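Local coordinates for protein L-lysine 6-oxidase (Marinomonas mediterranea, PDB 3WEU) that oxidises the side-chain amine of L-lysine with a cysteine tryptophylquinone cofactor, releasing the hydrogen peroxide that makes it antibacterial, at residues F99-G104 with N390-T395; I137-R142 with E180-L185; I306-W311 with P643-T648. All blocks are in the same frame, centred on the assembly; numbering follows the deposited sequence. Where two conformers were deposited one is given.

Contact 1. Residues F99-G104 with N390-T395; sequences FRELNG and NFYDLT. With SO4 (sulfate ion), chain C.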
loop_
_atom_site.group_PDB
_atom_site.type_symbol
_atom_site.label_atom_id
_atom_site.label_comp_id
_atom_site.label_asym_id
_atom_site.label_seq_id
_atom_site.Cartn_x
_atom_site.Cartn_y
_atom_site.Cartn_z
ATOM N N PHE A 99 2.324 7.476 -21.446
ATOM C CA PHE A 99 3.566 7.989 -21.962
ATOM C C PHE A 99 4.679 6.932 -21.856
ATOM O O PHE A 99 4.985 6.401 -20.802
ATOM C CB PHE A 99 3.997 9.299 -21.273
ATOM C CG PHE A 99 5.201 9.929 -21.965
ATOM C CD1 PHE A 99 5.052 10.567 -23.188
ATOM C CD2 PHE A 99 6.460 9.801 -21.415
ATOM C CE1 PHE A 99 6.128 11.096 -23.846
ATOM C CE2 PHE A 99 7.543 10.320 -22.100
ATOM C CZ PHE A 99 7.368 10.978 -23.279
ATOM N N ARG A 100 5.231 6.587 -23.017
ATOM C CA ARG A 100 6.361 5.712 -23.155
ATOM C C ARG A 100 7.497 6.299 -23.975
ATOM O O ARG A 100 7.847 5.770 -25.073
ATOM C CB ARG A 100 5.873 4.425 -23.806
ATOM C CG ARG A 100 5.099 3.596 -22.787
ATOM C CD ARG A 100 4.767 2.279 -23.431
ATOM N NE ARG A 100 4.122 1.332 -22.516
ATOM C CZ ARG A 100 3.864 0.061 -22.828
ATOM N NH1 ARG A 100 4.125 -0.412 -24.042
ATOM N NH2 ARG A 100 3.315 -0.728 -21.908
ATOM N N GLU A 101 8.056 7.415 -23.464
ATOM C CA GLU A 101 9.112 8.060 -24.126
ATOM C C GLU A 101 8.799 8.331 -25.593
ATOM O O GLU A 101 7.777 8.978 -25.897
ATOM C CB GLU A 101 10.403 7.280 -23.871
ATOM C CG GLU A 101 10.699 7.101 -22.402
ATOM C CD GLU A 101 9.922 5.950 -21.743
ATOM O OE1 GLU A 101 9.956 4.795 -22.238
ATOM O OE2 GLU A 101 9.254 6.251 -20.749
ATOM N N LEU A 102 9.642 7.861 -26.506
ATOM C CA LEU A 102 9.517 8.246 -27.888
ATOM C C LEU A 102 8.552 7.384 -28.698
ATOM O O LEU A 102 8.298 7.679 -29.887
ATOM C CB LEU A 102 10.852 8.243 -28.558
ATOM C CG LEU A 102 11.792 9.429 -28.517
ATOM C CD1 LEU A 102 11.289 10.847 -28.473
ATOM C CD2 LEU A 102 13.233 9.261 -28.172
ATOM N N ASN A 103 7.959 6.386 -28.034
ATOM C CA ASN A 103 6.977 5.542 -28.760
ATOM C C ASN A 103 5.794 6.388 -29.073
ATOM O O ASN A 103 5.241 7.116 -28.195
ATOM C CB ASN A 103 6.575 4.347 -27.935
ATOM C CG ASN A 103 7.736 3.344 -27.772
ATOM O OD1 ASN A 103 8.152 2.650 -28.723
ATOM N ND2 ASN A 103 8.324 3.362 -26.616
ATOM N N GLY A 104 5.356 6.284 -30.322
ATOM C CA GLY A 104 4.254 7.089 -30.771
ATOM C C GLY A 104 4.657 8.253 -31.590
ATOM O O GLY A 104 3.828 8.842 -32.237
ATOM N N ASN A 390 15.233 -2.800 -25.490
ATOM C CA ASN A 390 14.435 -4.016 -25.323
ATOM C C ASN A 390 13.303 -3.937 -24.336
ATOM O O ASN A 390 12.853 -4.956 -23.855
ATOM C CB ASN A 390 15.308 -5.242 -25.013
ATOM C CG ASN A 390 16.028 -5.138 -23.689
ATOM O OD1 ASN A 390 16.299 -4.041 -23.207
ATOM N ND2 ASN A 390 16.401 -6.261 -23.128
ATOM N N PHE A 391 12.815 -2.729 -24.046
ATOM C CA PHE A 391 11.634 -2.547 -23.193
ATOM C C PHE A 391 10.378 -2.675 -24.000
ATOM O O PHE A 391 10.416 -2.687 -25.248
ATOM C CB PHE A 391 11.651 -1.146 -22.571
ATOM C CG PHE A 391 12.406 -1.047 -21.264
ATOM C CD1 PHE A 391 13.587 -1.754 -21.056
ATOM C CD2 PHE A 391 11.959 -0.134 -20.278
ATOM C CE1 PHE A 391 14.276 -1.624 -19.863
ATOM C CE2 PHE A 391 12.654 0.012 -19.079
ATOM C CZ PHE A 391 13.832 -0.715 -18.898
ATOM N N TYR A 392 9.281 -2.840 -23.283
ATOM C CA TYR A 392 7.931 -2.812 -23.813
ATOM C C TYR A 392 7.675 -3.928 -24.832
ATOM O O TYR A 392 6.927 -3.719 -25.768
ATOM C CB TYR A 392 7.633 -1.460 -24.462
ATOM C CG TYR A 392 7.897 -0.268 -23.566
ATOM C CD1 TYR A 392 7.351 -0.201 -22.288
ATOM C CD2 TYR A 392 8.687 0.794 -24.008
ATOM C CE1 TYR A 392 7.584 0.910 -21.456
ATOM C CE2 TYR A 392 8.891 1.920 -23.211
ATOM C CZ TYR A 392 8.355 1.991 -21.949
ATOM O OH TYR A 392 8.580 3.111 -21.145
ATOM N N ASP A 393 8.373 -5.052 -24.661
ATOM C CA ASP A 393 8.348 -6.173 -25.588
ATOM C C ASP A 393 8.823 -5.791 -26.963
ATOM O O ASP A 393 8.485 -6.426 -27.906
ATOM C CB ASP A 393 6.944 -6.816 -25.607
ATOM C CG ASP A 393 6.550 -7.320 -24.246
ATOM O OD1 ASP A 393 7.400 -7.852 -23.504
ATOM O OD2 ASP A 393 5.409 -7.191 -23.878
ATOM N N LEU A 394 9.674 -4.767 -27.093
ATOM C CA LEU A 394 10.236 -4.389 -28.349
ATOM C C LEU A 394 11.678 -4.830 -28.386
ATOM O O LEU A 394 12.253 -5.137 -27.370
ATOM C CB LEU A 394 10.255 -2.841 -28.492
ATOM C CG LEU A 394 8.880 -2.170 -28.279
ATOM C CD1 LEU A 394 8.986 -0.647 -28.395
ATOM C CD2 LEU A 394 7.865 -2.721 -29.313
ATOM N N THR A 395 12.309 -4.772 -29.542
ATOM C CA THR A 395 13.748 -4.964 -29.570
ATOM C C THR A 395 14.415 -3.741 -30.160
ATOM O O THR A 395 15.636 -3.674 -30.209
ATOM C CB THR A 395 14.174 -6.222 -30.380
ATOM O OG1 THR A 395 13.607 -6.120 -31.671
ATOM C CG2 THR A 395 13.710 -7.526 -29.730
HETATM S S SO4 C . 0.940 7.291 -17.864
HETATM O O1 SO4 C . 1.235 5.836 -18.135
HETATM O O2 SO4 C . -0.578 7.339 -17.746
HETATM O O3 SO4 C . 1.521 7.704 -16.535
HETATM O O4 SO4 C . 1.520 8.254 -18.901
HETATM O O HOH W 1 4.470 -2.629 -26.125
#
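R100 lies along one face of the Y392 ring, and the two side chains run antiparallel past one another. CG of R100 stands anti to the carbonyl carbon (chi1 -75°), and the chain then runs extended to NE. This course carries it across the ring from the hydroxyl end toward CB of Y392. R100 CB starts 3.9 Å from Y392 CZ, and CG follows near the same ring atom. R100 CD sits over the ring centre, 3.7 Å from the centroid of Y392, in a CH-pi contact. NE passes above the CD1-CE1 bond. The guanidinium then lies almost parallel to the ring, 12° between planes, with R100 CZ 3.5 Å from Y392 CD1. NH1 ends near Y392 CB and makes a weak bond to a water, which donates to Y392 O. F391 CB covers part of the opposite ring face.

At the ring's edge, Y392 OH donates to E101 OE1, with the carboxylate nearly coplanar with the ring. The modelled 2.4 Å between Y392 OH and E101 OE1 is very short, so the exact length is doubtful. OE1 also bonds S387. N103 ND2 approaches the ring obliquely while donating to R100 O at 2.9 Å. R100 O also accepts from N103 N. ND2 of N103 also bonds N397 OD1. L394 CD1 touches N103 OD1 at 3.4 Å. Just before R100, F99 N donates to a sulfate, probably from the crystallisation liquor. Two beta turns meet here, type II' at R100-N103 and type I' at F391-L394, joining loops of the N-terminal and C-terminal family regions.

Contact 2. Residues I137-R142 with E180-L185; sequences IDLGPR and ESLGTL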
loop_
_atom_site.group_PDB
_atom_site.type_symbol
_atom_site.label_atom_id
_atom_site.label_comp_id
_atom_site.label_asym_id
_atom_site.label_seq_id
_atom_site.Cartn_x
_atom_site.Cartn_y
_atom_site.Cartn_z
ATOM N N ILE A 137 -11.757 16.224 -20.483
ATOM C CA ILE A 137 -12.361 17.354 -19.825
ATOM C C ILE A 137 -12.577 18.394 -20.882
ATOM O O ILE A 137 -11.611 18.989 -21.410
ATOM C CB ILE A 137 -11.530 17.957 -18.683
ATOM C CG1 ILE A 137 -11.160 16.920 -17.642
ATOM C CG2 ILE A 137 -12.324 19.084 -17.984
ATOM C CD1 ILE A 137 -10.364 17.467 -16.453
ATOM N N ASP A 138 -13.862 18.624 -21.210
ATOM C CA ASP A 138 -14.280 19.485 -22.254
ATOM C C ASP A 138 -15.626 20.157 -21.872
ATOM O O ASP A 138 -16.695 19.497 -21.770
ATOM C CB ASP A 138 -14.445 18.671 -23.528
ATOM C CG ASP A 138 -14.950 19.487 -24.702
ATOM O OD1 ASP A 138 -14.979 20.741 -24.652
ATOM O OD2 ASP A 138 -15.279 18.870 -25.752
ATOM N N LEU A 139 -15.565 21.457 -21.650
ATOM C CA LEU A 139 -16.692 22.222 -21.136
ATOM C C LEU A 139 -17.188 23.114 -22.213
ATOM O O LEU A 139 -18.023 23.968 -21.980
ATOM C CB LEU A 139 -16.262 23.019 -19.930
ATOM C CG LEU A 139 -15.645 22.226 -18.781
ATOM C CD1 LEU A 139 -15.370 23.157 -17.605
ATOM C CD2 LEU A 139 -16.478 21.030 -18.304
ATOM N N GLY A 140 -16.702 22.878 -23.432
ATOM C CA GLY A 140 -17.062 23.706 -24.576
ATOM C C GLY A 140 -16.288 25.005 -24.596
ATOM O O GLY A 140 -15.561 25.279 -23.623
ATOM N N PRO A 141 -16.464 25.786 -25.668
ATOM C CA PRO A 141 -15.955 27.066 -25.965
ATOM C C PRO A 141 -16.664 28.068 -25.087
ATOM O O PRO A 141 -17.739 27.765 -24.521
ATOM C CB PRO A 141 -16.252 27.254 -27.445
ATOM C CG PRO A 141 -17.484 26.460 -27.698
ATOM C CD PRO A 141 -17.310 25.285 -26.788
ATOM N N ARG A 142 -15.925 29.112 -24.752
ATOM C CA ARG A 142 -16.523 30.290 -24.147
ATOM C C ARG A 142 -16.117 31.425 -25.032
ATOM O O ARG A 142 -15.070 31.352 -25.699
ATOM C CB ARG A 142 -16.003 30.552 -22.722
ATOM C CG ARG A 142 -16.336 29.561 -21.633
ATOM C CD ARG A 142 -17.833 29.394 -21.376
ATOM N NE ARG A 142 -18.105 28.319 -20.466
ATOM C CZ ARG A 142 -18.143 27.029 -20.791
ATOM N NH1 ARG A 142 -17.867 26.635 -22.004
ATOM N NH2 ARG A 142 -18.373 26.126 -19.871
ATOM N N GLU A 180 -14.359 21.967 -11.178
ATOM C CA GLU A 180 -15.311 23.006 -11.510
ATOM C C GLU A 180 -14.984 23.840 -12.731
ATOM O O GLU A 180 -15.870 24.376 -13.344
ATOM C CB GLU A 180 -15.447 23.965 -10.321
ATOM C CG GLU A 180 -16.485 23.488 -9.329
ATOM C CD GLU A 180 -16.583 24.412 -8.114
ATOM O OE1 GLU A 180 -17.677 24.547 -7.563
ATOM O OE2 GLU A 180 -15.567 25.003 -7.719
ATOM N N SER A 181 -13.700 24.011 -13.060
ATOM C CA SER A 181 -13.325 24.964 -14.017
ATOM C C SER A 181 -11.986 24.601 -14.716
ATOM O O SER A 181 -11.071 24.101 -14.087
ATOM C CB SER A 181 -13.155 26.329 -13.357
ATOM O OG SER A 181 -12.787 27.317 -14.305
ATOM N N LEU A 182 -11.884 25.023 -15.951
ATOM C CA LEU A 182 -10.630 25.001 -16.718
ATOM C C LEU A 182 -9.905 26.359 -16.795
ATOM O O LEU A 182 -8.794 26.472 -17.292
ATOM C CB LEU A 182 -10.967 24.494 -18.081
ATOM C CG LEU A 182 -10.627 23.006 -18.428
ATOM C CD1 LEU A 182 -10.099 21.989 -17.442
ATOM C CD2 LEU A 182 -11.295 22.583 -19.713
ATOM N N GLY A 183 -10.594 27.406 -16.377
ATOM C CA GLY A 183 -10.000 28.702 -16.267
ATOM C C GLY A 183 -10.985 29.825 -16.493
ATOM O O GLY A 183 -12.167 29.669 -16.223
ATOM N N THR A 184 -10.475 30.958 -16.954
ATOM C CA THR A 184 -11.251 32.202 -17.005
ATOM C C THR A 184 -10.872 32.999 -18.246
ATOM O O THR A 184 -9.684 33.157 -18.542
ATOM C CB THR A 184 -10.951 33.060 -15.751
ATOM O OG1 THR A 184 -11.022 32.292 -14.539
ATOM C CG2 THR A 184 -11.868 34.260 -15.669
ATOM N N LEU A 185 -11.840 33.532 -18.989
ATOM C CA LEU A 185 -11.577 34.445 -20.094
ATOM C C LEU A 185 -11.944 35.845 -19.624
ATOM O O LEU A 185 -12.928 36.035 -18.876
ATOM C CB LEU A 185 -12.442 34.187 -21.334
ATOM C CG LEU A 185 -12.351 32.812 -21.939
ATOM C CD1 LEU A 185 -13.059 32.803 -23.280
ATOM C CD2 LEU A 185 -10.876 32.385 -22.086
#
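L139 O is gripped end-on by the R142 guanidinium, while both residues also face the segment 180-185. R142 NH1 lies 2.7 Å from L139 O, and R142 NH2 lies 3.0 Å from it. Both nitrogens come from the same face of the carbonyl plane. NH1 also donates to P141 O. These bonds brace the break in strand 137-145, part of the curled mixed sheet of the N-terminal region. An Asx turn adds to them: G140 N donates to D138 OD1 at 3.0 Å. R142 bends at chi2 (-61°), which turns its tip back to this turn and away from L185. NH2 has further acceptors in S154 O and N157 OD1.

Between the segments the contact is mostly apolar. The I137 and L182 side chains cross at a slant, and I137 CG2 meets L182 CD1. L139 packs more loosely, its CG 4.5 Å from L182 CD2. I153 of strand 150-154 also touches L182. That strand pairs with 181-187, whereas 137-145 pairs with 80-91, so the leucines and I137 join two parts of the sheet by side chains. An ST turn, with G183 N donating to S181 OG, lies where the chain turns a corner. Farther along, L185 CD1 lies 3.5 Å from R142 O and 3.7 Å from R142 CB.

Contact 3. Residues I306-W311 with P643-T648; sequences ISQYQW and PFFTET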
loop_
_atom_site.group_PDB
_atom_site.type_symbol
_atom_site.label_atom_id
_atom_site.label_comp_id
_atom_site.label_asym_id
_atom_site.label_seq_id
_atom_site.Cartn_x
_atom_site.Cartn_y
_atom_site.Cartn_z
ATOM N N ILE A 306 23.235 28.886 -21.145
ATOM C CA ILE A 306 24.113 27.931 -20.528
ATOM C C ILE A 306 24.612 28.522 -19.181
ATOM O O ILE A 306 24.600 27.842 -18.139
ATOM C CB ILE A 306 25.321 27.601 -21.399
ATOM C CG1 ILE A 306 24.909 26.760 -22.611
ATOM C CG2 ILE A 306 26.278 26.790 -20.601
ATOM C CD1 ILE A 306 25.977 26.724 -23.668
ATOM N N SER A 307 24.946 29.803 -19.200
ATOM C CA SER A 307 25.521 30.492 -18.014
ATOM C C SER A 307 24.586 30.640 -16.834
ATOM O O SER A 307 25.046 30.978 -15.783
ATOM C CB SER A 307 26.010 31.901 -18.375
ATOM O OG SER A 307 24.959 32.828 -18.455
ATOM N N GLN A 308 23.271 30.456 -17.039
ATOM C CA GLN A 308 22.257 30.593 -15.994
ATOM C C GLN A 308 21.971 29.285 -15.260
ATOM O O GLN A 308 21.475 29.320 -14.156
ATOM C CB GLN A 308 20.921 31.090 -16.576
ATOM C CG GLN A 308 20.901 32.499 -17.143
ATOM C CD GLN A 308 19.469 32.896 -17.600
ATOM O OE1 GLN A 308 18.840 32.310 -18.596
ATOM N NE2 GLN A 308 18.963 33.969 -16.914
ATOM N N TYR A 309 22.249 28.126 -15.882
ATOM C CA TYR A 309 21.840 26.834 -15.302
ATOM C C TYR A 309 22.411 26.611 -13.893
ATOM O O TYR A 309 21.826 25.911 -13.056
ATOM C CB TYR A 309 22.200 25.663 -16.228
ATOM C CG TYR A 309 21.195 25.375 -17.297
ATOM C CD1 TYR A 309 20.517 26.383 -17.959
ATOM C CD2 TYR A 309 20.884 24.060 -17.669
ATOM C CE1 TYR A 309 19.625 26.103 -18.944
ATOM C CE2 TYR A 309 19.988 23.782 -18.676
ATOM C CZ TYR A 309 19.366 24.801 -19.308
ATOM O OH TYR A 309 18.463 24.508 -20.306
ATOM N N GLN A 310 23.568 27.226 -13.621
ATOM C CA GLN A 310 24.198 27.091 -12.290
ATOM C C GLN A 310 23.323 27.489 -11.096
ATOM O O GLN A 310 23.630 27.074 -9.958
ATOM C CB GLN A 310 25.496 27.924 -12.288
ATOM C CG GLN A 310 25.231 29.438 -12.431
ATOM C CD GLN A 310 26.527 30.234 -12.379
ATOM O OE1 GLN A 310 27.138 30.379 -11.323
ATOM N NE2 GLN A 310 26.923 30.812 -13.504
ATOM N N TRP A 311 22.278 28.297 -11.326
ATOM C CA TRP A 311 21.439 28.742 -10.219
ATOM C C TRP A 311 20.416 27.684 -9.790
ATOM O O TRP A 311 19.761 27.855 -8.779
ATOM C CB TRP A 311 20.706 29.996 -10.575
ATOM C CG TRP A 311 21.667 31.144 -10.882
ATOM C CD1 TRP A 311 21.904 31.707 -12.109
ATOM C CD2 TRP A 311 22.439 31.867 -9.942
ATOM N NE1 TRP A 311 22.841 32.714 -11.969
ATOM C CE2 TRP A 311 23.168 32.857 -10.653
ATOM C CE3 TRP A 311 22.589 31.803 -8.554
ATOM C CZ2 TRP A 311 24.012 33.791 -10.008
ATOM C CZ3 TRP A 311 23.437 32.705 -7.936
ATOM C CH2 TRP A 311 24.130 33.703 -8.681
ATOM N N PRO A 643 23.947 38.825 -11.441
ATOM C CA PRO A 643 22.776 38.143 -10.935
ATOM C C PRO A 643 23.036 37.477 -9.620
ATOM O O PRO A 643 24.157 37.096 -9.316
ATOM C CB PRO A 643 22.511 37.070 -11.993
ATOM C CG PRO A 643 23.841 36.833 -12.616
ATOM C CD PRO A 643 24.427 38.197 -12.695
ATOM N N PHE A 644 21.967 37.324 -8.815
ATOM C CA PHE A 644 22.077 36.552 -7.598
ATOM C C PHE A 644 20.743 35.873 -7.383
ATOM O O PHE A 644 19.792 36.508 -6.889
ATOM C CB PHE A 644 22.451 37.494 -6.405
ATOM C CG PHE A 644 22.468 36.789 -5.055
ATOM C CD1 PHE A 644 23.119 35.585 -4.886
ATOM C CD2 PHE A 644 21.897 37.391 -3.935
ATOM C CE1 PHE A 644 23.149 34.945 -3.608
ATOM C CE2 PHE A 644 21.931 36.753 -2.677
ATOM C CZ PHE A 644 22.539 35.571 -2.527
ATOM N N PHE A 645 20.607 34.605 -7.825
ATOM C CA PHE A 645 19.329 33.944 -7.771
ATOM C C PHE A 645 19.214 33.091 -6.521
ATOM O O PHE A 645 20.106 32.262 -6.207
ATOM C CB PHE A 645 19.174 32.984 -8.952
ATOM C CG PHE A 645 18.834 33.617 -10.257
ATOM C CD1 PHE A 645 19.790 34.176 -11.069
ATOM C CD2 PHE A 645 17.520 33.663 -10.666
ATOM C CE1 PHE A 645 19.430 34.750 -12.301
ATOM C CE2 PHE A 645 17.162 34.204 -11.882
ATOM C CZ PHE A 645 18.122 34.712 -12.711
ATOM N N THR A 646 18.143 33.255 -5.804
ATOM C CA THR A 646 17.844 32.424 -4.698
ATOM C C THR A 646 16.380 32.030 -4.700
ATOM O O THR A 646 15.517 32.611 -5.408
ATOM C CB THR A 646 18.064 33.126 -3.299
ATOM O OG1 THR A 646 17.056 34.100 -3.086
ATOM C CG2 THR A 646 19.396 33.842 -3.204
ATOM N N GLU A 647 16.064 31.066 -3.827
ATOM C CA GLU A 647 14.672 30.777 -3.486
ATOM C C GLU A 647 14.038 32.052 -2.935
ATOM O O GLU A 647 14.668 32.811 -2.177
ATOM C CB GLU A 647 14.586 29.761 -2.311
ATOM C CG GLU A 647 14.832 28.334 -2.761
ATOM C CD GLU A 647 14.508 27.302 -1.726
ATOM O OE1 GLU A 647 14.673 27.609 -0.543
ATOM O OE2 GLU A 647 14.074 26.221 -2.131
ATOM N N THR A 648 12.778 32.251 -3.276
ATOM C CA THR A 648 11.911 33.270 -2.656
ATOM C C THR A 648 10.522 32.590 -2.491
ATOM O O THR A 648 10.149 31.712 -3.317
ATOM C CB THR A 648 11.768 34.537 -3.571
ATOM O OG1 THR A 648 11.188 34.198 -4.843
ATOM C CG2 THR A 648 13.149 35.221 -3.836
HETATM O O HOH W 2 19.317 29.565 -6.592
#
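The W311 indole has F645 and the F644 carbonyl carbon over one face and Q310 CG over the other. F645 CD1 lies close above the five-membered ring, 3.4 Å from W311 CD1. The pair is oblique: the W311 five-membered ring and the F645 ring have centroids 4.5 Å apart and planes at 43°. F645 CB also rests on the indole, 3.6 Å from W311 CD2. The six-membered ring lies over the backbone, with W311 CZ3 3.4 Å from F645 N. W311 CZ2 reaches P643 O obliquely at 3.4 Å, and P643 CG packs near the same carbon. F644 CD1 comes to 4.2 Å from W311 CZ3.

W311 lies at the C-terminal side of helix 295-308, and its partners enter the second strand of a beta hairpin, 631-634 with 645-648. The tryptophan therefore docks this region on the start of that strand. With chi1 at -61°, CG of W311 sits beside the backbone N, and the indole reaches the F644-F645 backbone. L590 of strand 588-590 touches both W311 and F644.

In the conformer given, Q308 NE2 comes loosely and obliquely to the F645 ring. Its polar end is held elsewhere, NE2 by E254 O and OE1 by V256 N. One water donates to both W311 O and F645 O, bridging the two backbones beside the ring.

How the contacts relate
Contact 2 is buried, contact 1 is partly buried and contact 3 lies at the surface. No secondary-structure element is shared among them. Contact 2 joins strands of one N-terminal sheet and is nested within the chain loop closed by contact 1. Contact 1 joins two loops far apart in sequence, and contact 3 joins the region of helix 295-308 to a hairpin. Contacts 1 and 3 alternate along the chain and lie on opposite sides of its centre, with nearest atoms about 17 Å apart. Aliphatic groups meet in contact 2. An aromatic ring carries each of the others, with a charged partner in contact 1 and mostly apolar ones in contact 3. Each of these two also has a bridging water.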